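Local coordinates for protein NK CELL activating receptor (Homo sapiens, PDB 1HKF) that acts as a cytotoxicity-activating receptor of natural killer cells that may help activated cells lyse tumour cells, this chain being its extracellular V-type immunoglobulin domain, at residues A[30-35]-A[99-104]; A[40-45]-A[110-115]; A[44-49]-A[86-91]; A[63-68]-A[74-79]. All coordinates share one frame; numbering follows the deposited sequence.

Contact 1. Residues A[30-35]-A[99-104]; sequences VRCQYP and YWCRIY
The ring of Tyr-34 is met on a slant by the CD1 methyl of Ile-103, which touches its CD2 at 3.7 Å and comes closer still to the root of the side chain, CB of Tyr-34 lying 3.4 Å from CD1 of Ile-103. A second partner of the ring is Lys-44, through a cation-pi contact, and the hydroxyl is hydrogen-bonded to Asp-77. On the outer side of segment 99-104, one face of the Trp-100 indole carries NH2 of Arg-102 near its rim. Ile-103 reaches across because its chain runs straight to CD1 (chi2 -178°). Two residues back along each chain, the contact is covalent: SG of Cys-32 and SG of Cys-101 are joined at 2.0 Å. This disulfide is left-handed, with chi3 -98°, and it is the canonical link between the two sheets of the immunoglobulin fold. Strand 28-33 belongs to the three-stranded sheet and strand 97-104 to the five-stranded one, so the bond spans the sandwich. Phe-84 of strand 83-88 packs on both cysteines, Trp-46 of strand 43-49 touches Cys-101, and Phe-117 of strand 111-121 lies against Val-30.

Contact 2. Residues A[40-45]-A[110-115]; sequences LYEKKG and SVSKSV
Glu-42 and Ser-112 meet through a single side-chain hydrogen bond, in which OG of Ser-112 donates to OE2 of Glu-42 at 2.7 Å. The hydroxyl arrives on the syn side of the carboxylate oxygen, 25° out of the carboxylate plane. To get there, Glu-42 leaves its backbone with CG opposite the carbonyl carbon (chi1 -64°) and then continues extended, carrying the acid across to the serine.

The next shell fixes the two ends. The backbone carbonyl of Glu-42 receives the ammonium of its neighbour Lys-44, NZ to O at 2.7 Å and in the carbonyl plane, so this lysine curls back on the residue two before it; NZ also forms a salt bridge with Asp-77. Ser-112 sits at a corner of the chain, where backbone bonds to Ile-103 tie both it and Lys-113 to strand 97-104. Ile-103 also packs against the side chains of Glu-42 and Ser-112. The chains carrying these two partners lead into strands 43-49 and 111-121, the two neighbours of 97-104 in the five-stranded sheet. In a V-type domain these segments adjoin the loops equivalent to CDR1 and CDR3, and Arg-105, in the latter, touches both side chains.

With only 60 Å² buried between the segments, the link rests on one polar bond, with little packing. The syn hydroxyl bond would help to satisfy a buried acid, and Arg-105, if its charge lies close enough, may favour the ionised form.

Contact 3. Residues A[44-49]-A[86-91]; sequences KGWCKE and VTMTDL
Trp-46 turns its indole N-H toward a sulfur: NE1 of Trp-46 lies 3.6 Å from SD of Met-88, with an angle of 151° at the hydrogen, a weak hydrogen bond of a kind less familiar than those to oxygen. The thioether sits at the ring edge, close to its plane, and the pair is thus also a Met-aromatic contact, with SD of Met-88 4.7 Å from the centroid of the five-membered ring of Trp-46. CG of Met-88 comes alongside the same nitrogen, and a bend at chi3 (96°) turns the terminal methyl away from an extended course.

The face of the ring is used differently. CG1 of Val-86 stands almost directly above the five-membered ring, 3.6 Å from its centroid, in a CH-pi contact, while the other branch reaches the stem and the six-membered ring: CG2 of Val-86 is 4.0 Å from CB of Trp-46 and equally near its CE3. One residue therefore serves both the ring and its stem.

Trp-46 occupies the place of the core tryptophan of immunoglobulin domains, on the strand after the first cysteine, and it packs on Cys-101 of the intersheet disulfide. The side chain leaves its strand toward 83-88 of the other sheet, and with CG opposite the backbone N (chi1 178°) the indole lies against Val-86. From the opposite side of the indole plane comes Tyr-99, its ring nearly parallel to that of the tryptophan, and Tyr-99 touches Met-88 as well. Leu-58 and Val-59 of strand 54-61 press on Trp-46, and Ile-75 of strand 73-78 backs Val-86.

Contact 4. Residues A[63-68]-A[74-79]; sequences KPRTMA and TIWDDP
The amide of Arg-65 donates to the backbone carbonyl of Asp-77, N to O at 2.7 Å and nearly collinear with the carbonyl bond (174° at the oxygen). It is the shortest polar bond here between the irregular chain 63-68 and strand 73-78, an edge of the smaller sheet of this V-type sandwich. The loop follows strand 54-61, in the region where V-set domains often carry an extra edge strand, yet here it forms no regular strand. Next to this bond a water bridges the chains, accepting from N of Thr-66 and N of Asp-77, each at 3.0 Å. Farther along, N of Ile-75 donates to O of the poorly ordered Ala-68, which ends an inverse gamma turn centred on Met-67; at 3.2 Å the pairing is loose.

Side chains close over this backbone frame. Trp-76 swings its indole under the loop, CG lying opposite its own backbone N (chi1 172°), and CA of Arg-65 rests over the six-membered ring, 3.8 Å from its centroid, as a CH-pi contact. Thr-66 O approaches the same ring on a slant, near CE3. The arginine then runs past Asp-78 and bends into a salt bridge, while Pro-64 CB lies over one face of its guanidinium and also meets CD of Pro-79. Asp-80 offers NH1 a long, weak second ion pair. In the salt bridge NH1 of Arg-65 is 2.9 Å from OD1 of Asp-78, which lies in the guanidinium plane yet is itself approached from above the carboxylate plane, the two planes standing 78° apart.

In the fold
Contacts 1 and 3 lie in the core of the sandwich, each joining a strand of the five-stranded sheet to one of the three-stranded sheet, one covalently and the other by aromatic and sulfur packing; Trp-46 on Cys-101 brings the two together. Contact 2 lies at one end of the larger sheet, where loop and corner residues are joined by a lone polar bond, and it shares strand 43-49 with contact 3. Contact 4 lies at the surface, covers the largest area, and relies on backbone bonds, water and charge. Asp-77 ties this outer contact inward, reaching Tyr-34 of contact 1 and Tyr-41 and Lys-44 of contact 2.

Contact 1. Residues A[30-35]-A[99-104]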
# COMPACT_ATOMS: atom_id res chain seq x y z
N VAL A 30 -0.76 -0.50 -5.58
CA VAL A 30 -1.93 -0.46 -6.48
C VAL A 30 -2.09 -1.81 -7.21
O VAL A 30 -1.17 -2.30 -7.88
CB VAL A 30 -1.77 0.63 -7.57
CG1 VAL A 30 -3.00 0.68 -8.47
CG2 VAL A 30 -1.59 1.99 -6.93
N ARG A 31 -3.25 -2.44 -7.05
CA ARG A 31 -3.53 -3.69 -7.72
C ARG A 31 -4.43 -3.45 -8.96
O ARG A 31 -5.42 -2.68 -8.89
CB ARG A 31 -4.27 -4.62 -6.80
CG ARG A 31 -3.38 -5.51 -6.04
CD ARG A 31 -3.99 -5.72 -4.70
NE ARG A 31 -4.85 -6.90 -4.67
CZ ARG A 31 -4.46 -8.07 -4.18
NH1 ARG A 31 -3.22 -8.20 -3.69
NH2 ARG A 31 -5.29 -9.09 -4.11
N CYS A 32 -4.07 -4.08 -10.09
CA CYS A 32 -4.87 -4.00 -11.33
C CYS A 32 -5.09 -5.41 -11.81
O CYS A 32 -4.13 -6.14 -12.11
CB CYS A 32 -4.15 -3.13 -12.38
SG CYS A 32 -4.30 -1.31 -12.03
N GLN A 33 -6.34 -5.85 -11.82
CA GLN A 33 -6.60 -7.20 -12.26
C GLN A 33 -6.90 -7.27 -13.77
O GLN A 33 -7.11 -6.24 -14.40
CB GLN A 33 -7.71 -7.82 -11.46
CG GLN A 33 -9.01 -7.17 -11.64
CD GLN A 33 -10.09 -7.91 -10.84
OE1 GLN A 33 -9.76 -8.78 -10.01
NE2 GLN A 33 -11.36 -7.58 -11.08
N TYR A 34 -6.90 -8.47 -14.34
CA TYR A 34 -7.12 -8.62 -15.81
C TYR A 34 -7.48 -10.04 -16.14
O TYR A 34 -7.14 -10.96 -15.39
CB TYR A 34 -5.86 -8.19 -16.58
CG TYR A 34 -4.60 -8.92 -16.16
CD1 TYR A 34 -4.34 -10.21 -16.59
CD2 TYR A 34 -3.67 -8.32 -15.26
CE1 TYR A 34 -3.22 -10.91 -16.16
CE2 TYR A 34 -2.55 -9.00 -14.82
CZ TYR A 34 -2.32 -10.30 -15.28
OH TYR A 34 -1.17 -10.96 -14.94
N PRO A 35 -8.26 -10.25 -17.25
CA PRO A 35 -8.66 -11.61 -17.65
C PRO A 35 -7.52 -12.38 -18.36
O PRO A 35 -6.59 -11.79 -18.89
CB PRO A 35 -9.89 -11.35 -18.54
CG PRO A 35 -9.49 -10.11 -19.28
CD PRO A 35 -8.77 -9.25 -18.19
N TYR A 99 -2.38 8.89 -12.80
CA TYR A 99 -1.58 7.73 -13.20
C TYR A 99 -2.50 6.71 -13.85
O TYR A 99 -3.71 6.72 -13.64
CB TYR A 99 -0.97 7.03 -11.95
CG TYR A 99 0.13 7.78 -11.21
CD1 TYR A 99 -0.16 8.84 -10.36
CD2 TYR A 99 1.46 7.45 -11.40
CE1 TYR A 99 0.86 9.57 -9.72
CE2 TYR A 99 2.51 8.16 -10.77
CZ TYR A 99 2.19 9.23 -9.93
OH TYR A 99 3.24 9.94 -9.33
N TRP A 100 -1.91 5.79 -14.59
CA TRP A 100 -2.66 4.69 -15.20
C TRP A 100 -1.84 3.43 -15.07
O TRP A 100 -0.63 3.45 -15.23
CB TRP A 100 -2.81 4.84 -16.72
CG TRP A 100 -3.60 5.99 -17.23
CD1 TRP A 100 -3.18 7.27 -17.34
CD2 TRP A 100 -4.91 5.94 -17.76
NE1 TRP A 100 -4.16 8.03 -17.92
CE2 TRP A 100 -5.24 7.23 -18.19
CE3 TRP A 100 -5.86 4.91 -17.92
CZ2 TRP A 100 -6.48 7.54 -18.78
CZ3 TRP A 100 -7.09 5.21 -18.51
CH2 TRP A 100 -7.39 6.52 -18.92
N CYS A 101 -2.50 2.33 -14.75
CA CYS A 101 -1.82 1.07 -14.81
C CYS A 101 -2.34 0.59 -16.23
O CYS A 101 -3.52 0.70 -16.54
CB CYS A 101 -2.23 0.14 -13.67
SG CYS A 101 -3.94 -0.34 -13.79
N ARG A 102 -1.41 0.19 -17.10
CA ARG A 102 -1.76 -0.26 -18.44
C ARG A 102 -1.28 -1.68 -18.75
O ARG A 102 -0.30 -2.14 -18.18
CB ARG A 102 -1.21 0.71 -19.47
CG ARG A 102 -1.99 1.99 -19.52
CD ARG A 102 -1.33 3.01 -20.43
NE ARG A 102 -2.23 4.14 -20.60
CZ ARG A 102 -1.90 5.26 -21.21
NH1 ARG A 102 -0.68 5.42 -21.71
NH2 ARG A 102 -2.80 6.24 -21.32
N ILE A 103 -2.00 -2.37 -19.62
CA ILE A 103 -1.71 -3.75 -20.01
C ILE A 103 -1.66 -3.70 -21.55
O ILE A 103 -2.63 -3.27 -22.19
CB ILE A 103 -2.84 -4.66 -19.54
CG1 ILE A 103 -3.06 -4.46 -18.05
CG2 ILE A 103 -2.54 -6.08 -19.87
CD1 ILE A 103 -4.12 -5.34 -17.44
N TYR A 104 -0.52 -4.11 -22.10
CA TYR A 104 -0.16 -4.05 -23.53
C TYR A 104 -0.18 -5.41 -24.25
O TYR A 104 0.35 -6.41 -23.74
CB TYR A 104 1.23 -3.45 -23.68
CG TYR A 104 1.39 -2.12 -23.00
CD1 TYR A 104 1.02 -0.94 -23.66
CD2 TYR A 104 1.88 -2.03 -21.68
CE1 TYR A 104 1.14 0.30 -23.03
CE2 TYR A 104 2.00 -0.79 -21.03
CZ TYR A 104 1.62 0.36 -21.71
OH TYR A 104 1.70 1.58 -21.08

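Contact 2. Residues A[40-45]-A[110-115]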
# COMPACT_ATOMS: atom_id res chain seq x y z
N LEU A 40 -0.05 -16.43 -23.93
CA LEU A 40 0.50 -15.15 -24.38
C LEU A 40 0.74 -14.14 -23.20
O LEU A 40 -0.12 -14.02 -22.29
CB LEU A 40 -0.44 -14.56 -25.43
CG LEU A 40 -0.15 -15.04 -26.86
CD1 LEU A 40 -0.98 -14.29 -27.88
CD2 LEU A 40 1.30 -14.79 -27.15
N TYR A 41 1.87 -13.44 -23.21
CA TYR A 41 2.16 -12.52 -22.12
C TYR A 41 2.06 -11.06 -22.46
O TYR A 41 2.74 -10.55 -23.34
CB TYR A 41 3.55 -12.74 -21.49
CG TYR A 41 3.78 -11.84 -20.24
CD1 TYR A 41 4.59 -10.71 -20.30
CD2 TYR A 41 3.15 -12.13 -19.03
CE1 TYR A 41 4.77 -9.88 -19.18
CE2 TYR A 41 3.31 -11.31 -17.90
CZ TYR A 41 4.13 -10.20 -18.00
OH TYR A 41 4.30 -9.42 -16.91
N GLU A 42 1.22 -10.36 -21.70
CA GLU A 42 1.02 -8.93 -21.87
C GLU A 42 1.90 -8.11 -20.91
O GLU A 42 1.81 -8.26 -19.67
CB GLU A 42 -0.44 -8.60 -21.63
CG GLU A 42 -1.46 -9.23 -22.64
CD GLU A 42 -2.91 -8.75 -22.38
OE1 GLU A 42 -3.57 -9.22 -21.40
OE2 GLU A 42 -3.37 -7.87 -23.14
N LYS A 43 2.75 -7.25 -21.45
CA LYS A 43 3.53 -6.41 -20.57
C LYS A 43 2.60 -5.52 -19.71
O LYS A 43 1.52 -5.10 -20.16
CB LYS A 43 4.48 -5.56 -21.38
CG LYS A 43 5.46 -6.47 -22.06
CD LYS A 43 6.48 -5.71 -22.83
CE LYS A 43 7.50 -6.71 -23.37
NZ LYS A 43 8.67 -5.92 -23.89
N LYS A 44 3.01 -5.25 -18.47
CA LYS A 44 2.19 -4.43 -17.55
C LYS A 44 2.98 -3.17 -17.32
O LYS A 44 4.22 -3.22 -17.21
CB LYS A 44 1.99 -5.22 -16.26
CG LYS A 44 1.47 -6.69 -16.46
CD LYS A 44 0.11 -6.69 -17.16
CE LYS A 44 -0.58 -8.05 -17.12
NZ LYS A 44 0.37 -9.13 -17.61
N GLY A 45 2.31 -2.01 -17.26
CA GLY A 45 3.06 -0.77 -17.06
C GLY A 45 2.31 0.15 -16.13
O GLY A 45 1.10 0.02 -15.94
N SER A 110 -0.85 -2.55 -28.26
CA SER A 110 -2.05 -1.76 -28.06
C SER A 110 -2.52 -2.05 -26.63
O SER A 110 -2.25 -3.11 -26.07
CB SER A 110 -3.14 -2.17 -29.06
OG SER A 110 -3.61 -3.50 -28.83
N VAL A 111 -3.27 -1.12 -26.06
CA VAL A 111 -3.71 -1.29 -24.69
C VAL A 111 -5.00 -2.02 -24.59
O VAL A 111 -6.02 -1.57 -25.13
CB VAL A 111 -3.83 0.10 -24.04
CG1 VAL A 111 -4.36 -0.01 -22.59
CG2 VAL A 111 -2.46 0.79 -24.07
N SER A 112 -4.99 -3.15 -23.89
CA SER A 112 -6.20 -3.95 -23.74
C SER A 112 -6.99 -3.63 -22.49
O SER A 112 -8.16 -4.01 -22.35
CB SER A 112 -5.84 -5.43 -23.72
OG SER A 112 -5.05 -5.76 -22.61
N LYS A 113 -6.34 -2.97 -21.54
CA LYS A 113 -7.01 -2.57 -20.31
C LYS A 113 -6.15 -1.50 -19.67
O LYS A 113 -4.92 -1.51 -19.75
CB LYS A 113 -7.21 -3.75 -19.38
CG LYS A 113 -7.91 -3.42 -18.01
CD LYS A 113 -8.85 -4.56 -17.65
CE LYS A 113 -9.05 -4.78 -16.14
NZ LYS A 113 -9.21 -3.51 -15.42
N SER A 114 -6.82 -0.51 -19.10
CA SER A 114 -6.12 0.57 -18.45
C SER A 114 -7.07 1.15 -17.41
O SER A 114 -8.29 1.20 -17.62
CB SER A 114 -5.76 1.61 -19.47
OG SER A 114 -6.94 2.18 -19.94
N VAL A 115 -6.51 1.55 -16.26
CA VAL A 115 -7.29 2.13 -15.17
C VAL A 115 -6.59 3.43 -14.79
O VAL A 115 -5.37 3.46 -14.63
CB VAL A 115 -7.38 1.18 -13.95
CG1 VAL A 115 -8.26 1.79 -12.86
CG2 VAL A 115 -7.98 -0.16 -14.39

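Contact 3. Residues A[44-49]-A[86-91]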
# COMPACT_ATOMS: atom_id res chain seq x y z
N LYS A 44 3.01 -5.25 -18.47
CA LYS A 44 2.19 -4.43 -17.55
C LYS A 44 2.98 -3.17 -17.32
O LYS A 44 4.22 -3.22 -17.21
CB LYS A 44 1.99 -5.22 -16.26
CG LYS A 44 1.47 -6.69 -16.46
CD LYS A 44 0.11 -6.69 -17.16
CE LYS A 44 -0.58 -8.05 -17.12
NZ LYS A 44 0.37 -9.13 -17.61
N GLY A 45 2.31 -2.01 -17.26
CA GLY A 45 3.06 -0.77 -17.06
C GLY A 45 2.31 0.15 -16.13
O GLY A 45 1.10 0.02 -15.94
N TRP A 46 3.05 1.09 -15.54
CA TRP A 46 2.50 2.11 -14.64
C TRP A 46 3.09 3.41 -15.17
O TRP A 46 4.30 3.51 -15.37
CB TRP A 46 2.98 1.88 -13.20
CG TRP A 46 2.50 2.92 -12.14
CD1 TRP A 46 3.31 3.77 -11.39
CD2 TRP A 46 1.16 3.10 -11.63
NE1 TRP A 46 2.56 4.43 -10.45
CE2 TRP A 46 1.24 4.05 -10.56
CE3 TRP A 46 -0.10 2.54 -11.95
CZ2 TRP A 46 0.12 4.46 -9.82
CZ3 TRP A 46 -1.22 2.94 -11.23
CH2 TRP A 46 -1.10 3.91 -10.15
N CYS A 47 2.25 4.41 -15.43
CA CYS A 47 2.81 5.65 -15.94
C CYS A 47 2.04 6.83 -15.38
O CYS A 47 0.92 6.70 -14.94
CB CYS A 47 2.76 5.66 -17.48
SG CYS A 47 1.05 5.47 -18.03
N LYS A 48 2.67 7.99 -15.41
CA LYS A 48 2.07 9.19 -14.89
C LYS A 48 1.65 10.14 -16.00
O LYS A 48 2.45 10.45 -16.86
CB LYS A 48 3.07 9.91 -13.97
CG LYS A 48 2.41 11.03 -13.24
CD LYS A 48 3.28 11.65 -12.16
CE LYS A 48 2.41 12.58 -11.34
NZ LYS A 48 3.17 13.70 -10.75
N GLU A 49 0.42 10.64 -15.95
CA GLU A 49 -0.03 11.56 -17.01
C GLU A 49 0.75 12.84 -17.00
O GLU A 49 0.83 13.49 -15.96
CB GLU A 49 -1.49 11.97 -16.86
CG GLU A 49 -2.49 11.02 -17.43
CD GLU A 49 -3.92 11.41 -17.15
OE1 GLU A 49 -4.82 10.58 -17.27
OE2 GLU A 49 -4.16 12.67 -16.79
N VAL A 86 1.47 -2.70 -8.38
CA VAL A 86 2.49 -1.67 -8.47
C VAL A 86 2.79 -1.17 -7.02
O VAL A 86 1.88 -0.98 -6.21
CB VAL A 86 1.97 -0.45 -9.27
CG1 VAL A 86 3.05 0.67 -9.33
CG2 VAL A 86 1.57 -0.91 -10.68
N THR A 87 4.07 -0.95 -6.70
CA THR A 87 4.47 -0.41 -5.39
C THR A 87 5.28 0.85 -5.65
O THR A 87 6.14 0.85 -6.51
CB THR A 87 5.29 -1.42 -4.57
OG1 THR A 87 4.50 -2.59 -4.30
CG2 THR A 87 5.66 -0.84 -3.19
N MET A 88 4.92 1.95 -4.99
CA MET A 88 5.65 3.23 -5.09
C MET A 88 6.11 3.52 -3.63
O MET A 88 5.29 3.64 -2.70
CB MET A 88 4.72 4.36 -5.50
CG MET A 88 4.40 4.46 -6.97
SD MET A 88 3.33 5.90 -7.23
CE MET A 88 4.50 7.08 -7.69
N THR A 89 7.39 3.58 -3.40
CA THR A 89 7.85 3.78 -2.03
C THR A 89 8.30 5.20 -1.83
O THR A 89 8.51 5.99 -2.83
CB THR A 89 9.04 2.85 -1.62
OG1 THR A 89 10.15 3.14 -2.43
CG2 THR A 89 8.72 1.40 -1.83
N ASP A 90 8.33 5.58 -0.55
CA ASP A 90 8.79 6.91 -0.20
C ASP A 90 8.03 8.02 -0.91
O ASP A 90 8.64 8.90 -1.54
CB ASP A 90 10.28 7.03 -0.56
CG ASP A 90 10.90 8.26 0.07
OD1 ASP A 90 10.55 8.53 1.28
OD2 ASP A 90 11.70 8.97 -0.62
N LEU A 91 6.71 8.01 -0.83
CA LEU A 91 5.93 9.04 -1.51
C LEU A 91 6.35 10.46 -1.08
O LEU A 91 6.65 10.69 0.09
CB LEU A 91 4.42 8.87 -1.25
CG LEU A 91 3.86 7.53 -1.80
CD1 LEU A 91 2.45 7.20 -1.27
CD2 LEU A 91 3.93 7.61 -3.33

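Contact 4. Residues A[63-68]-A[74-79]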
# COMPACT_ATOMS: atom_id res chain seq x y z
N LYS A 63 8.22 -9.64 -18.18
CA LYS A 63 8.09 -11.08 -18.08
C LYS A 63 7.34 -11.39 -16.78
O LYS A 63 7.43 -10.65 -15.83
CB LYS A 63 9.47 -11.74 -18.10
CG LYS A 63 10.09 -11.64 -19.44
CD LYS A 63 11.18 -12.63 -19.59
CE LYS A 63 12.51 -12.03 -19.27
NZ LYS A 63 13.41 -12.69 -20.24
N PRO A 64 6.59 -12.49 -16.75
CA PRO A 64 5.84 -12.83 -15.54
C PRO A 64 6.67 -13.15 -14.29
O PRO A 64 7.77 -13.68 -14.41
CB PRO A 64 4.97 -14.00 -15.98
CG PRO A 64 5.78 -14.65 -17.08
CD PRO A 64 6.44 -13.51 -17.82
N ARG A 65 6.13 -12.81 -13.11
CA ARG A 65 6.77 -13.07 -11.84
C ARG A 65 8.24 -12.64 -11.84
O ARG A 65 9.13 -13.42 -11.53
CB ARG A 65 6.60 -14.55 -11.54
CG ARG A 65 5.14 -14.98 -11.38
CD ARG A 65 5.02 -16.49 -11.26
NE ARG A 65 5.49 -17.13 -12.49
CZ ARG A 65 4.74 -17.30 -13.59
NH1 ARG A 65 3.46 -16.92 -13.61
NH2 ARG A 65 5.31 -17.69 -14.72
N THR A 66 8.50 -11.42 -12.28
CA THR A 66 9.86 -10.89 -12.30
C THR A 66 9.95 -9.74 -11.26
O THR A 66 8.96 -9.04 -10.99
CB THR A 66 10.28 -10.29 -13.67
OG1 THR A 66 9.20 -9.52 -14.22
CG2 THR A 66 10.71 -11.39 -14.65
N MET A 67 11.12 -9.57 -10.68
CA MET A 67 11.31 -8.50 -9.71
C MET A 67 11.60 -7.24 -10.51
O MET A 67 12.74 -6.76 -10.51
CB MET A 67 12.50 -8.79 -8.78
CG MET A 67 12.39 -10.11 -8.01
SD MET A 67 11.76 -10.00 -6.30
CE MET A 67 13.35 -9.74 -5.43
N ALA A 68 10.57 -6.75 -11.21
CA ALA A 68 10.65 -5.53 -12.05
C ALA A 68 10.90 -4.26 -11.20
O ALA A 68 9.99 -3.62 -10.68
CB ALA A 68 9.35 -5.38 -12.89
N THR A 74 8.04 -0.43 -8.41
CA THR A 74 8.23 -1.81 -8.84
C THR A 74 6.89 -2.41 -9.18
O THR A 74 5.89 -1.84 -8.82
CB THR A 74 8.84 -2.66 -7.74
OG1 THR A 74 7.93 -2.71 -6.63
CG2 THR A 74 10.17 -2.04 -7.30
N ILE A 75 6.90 -3.55 -9.87
CA ILE A 75 5.67 -4.24 -10.21
C ILE A 75 5.89 -5.71 -9.94
O ILE A 75 6.95 -6.23 -10.18
CB ILE A 75 5.26 -4.08 -11.74
CG1 ILE A 75 4.63 -2.71 -11.98
CG2 ILE A 75 4.22 -5.16 -12.15
CD1 ILE A 75 4.43 -2.37 -13.47
N TRP A 76 4.90 -6.38 -9.41
CA TRP A 76 5.04 -7.79 -9.30
C TRP A 76 3.81 -8.24 -10.08
O TRP A 76 2.69 -7.88 -9.71
CB TRP A 76 4.95 -8.32 -7.87
CG TRP A 76 4.91 -9.82 -7.88
CD1 TRP A 76 3.82 -10.61 -7.71
CD2 TRP A 76 6.02 -10.71 -8.12
NE1 TRP A 76 4.17 -11.95 -7.82
CE2 TRP A 76 5.52 -12.03 -8.07
CE3 TRP A 76 7.39 -10.51 -8.36
CZ2 TRP A 76 6.34 -13.15 -8.24
CZ3 TRP A 76 8.21 -11.63 -8.53
CH2 TRP A 76 7.68 -12.92 -8.47
N ASP A 77 4.02 -9.01 -11.15
CA ASP A 77 2.89 -9.50 -11.94
C ASP A 77 2.86 -11.00 -12.03
O ASP A 77 3.85 -11.64 -12.39
CB ASP A 77 2.92 -8.92 -13.33
CG ASP A 77 1.86 -9.50 -14.23
OD1 ASP A 77 0.73 -9.67 -13.73
OD2 ASP A 77 2.16 -9.77 -15.43
N ASP A 78 1.72 -11.58 -11.70
CA ASP A 78 1.62 -13.01 -11.82
C ASP A 78 0.31 -13.38 -12.48
O ASP A 78 -0.73 -13.34 -11.83
CB ASP A 78 1.71 -13.72 -10.46
CG ASP A 78 1.63 -15.27 -10.61
OD1 ASP A 78 1.56 -15.76 -11.78
OD2 ASP A 78 1.64 -15.98 -9.59
N PRO A 79 0.35 -13.80 -13.78
CA PRO A 79 -0.84 -14.19 -14.56
C PRO A 79 -1.66 -15.27 -13.91
O PRO A 79 -2.88 -15.29 -14.06
CB PRO A 79 -0.24 -14.63 -15.89
CG PRO A 79 0.87 -13.73 -16.05
CD PRO A 79 1.52 -13.75 -14.66
O HOH W 1 6.63 -9.09 -12.68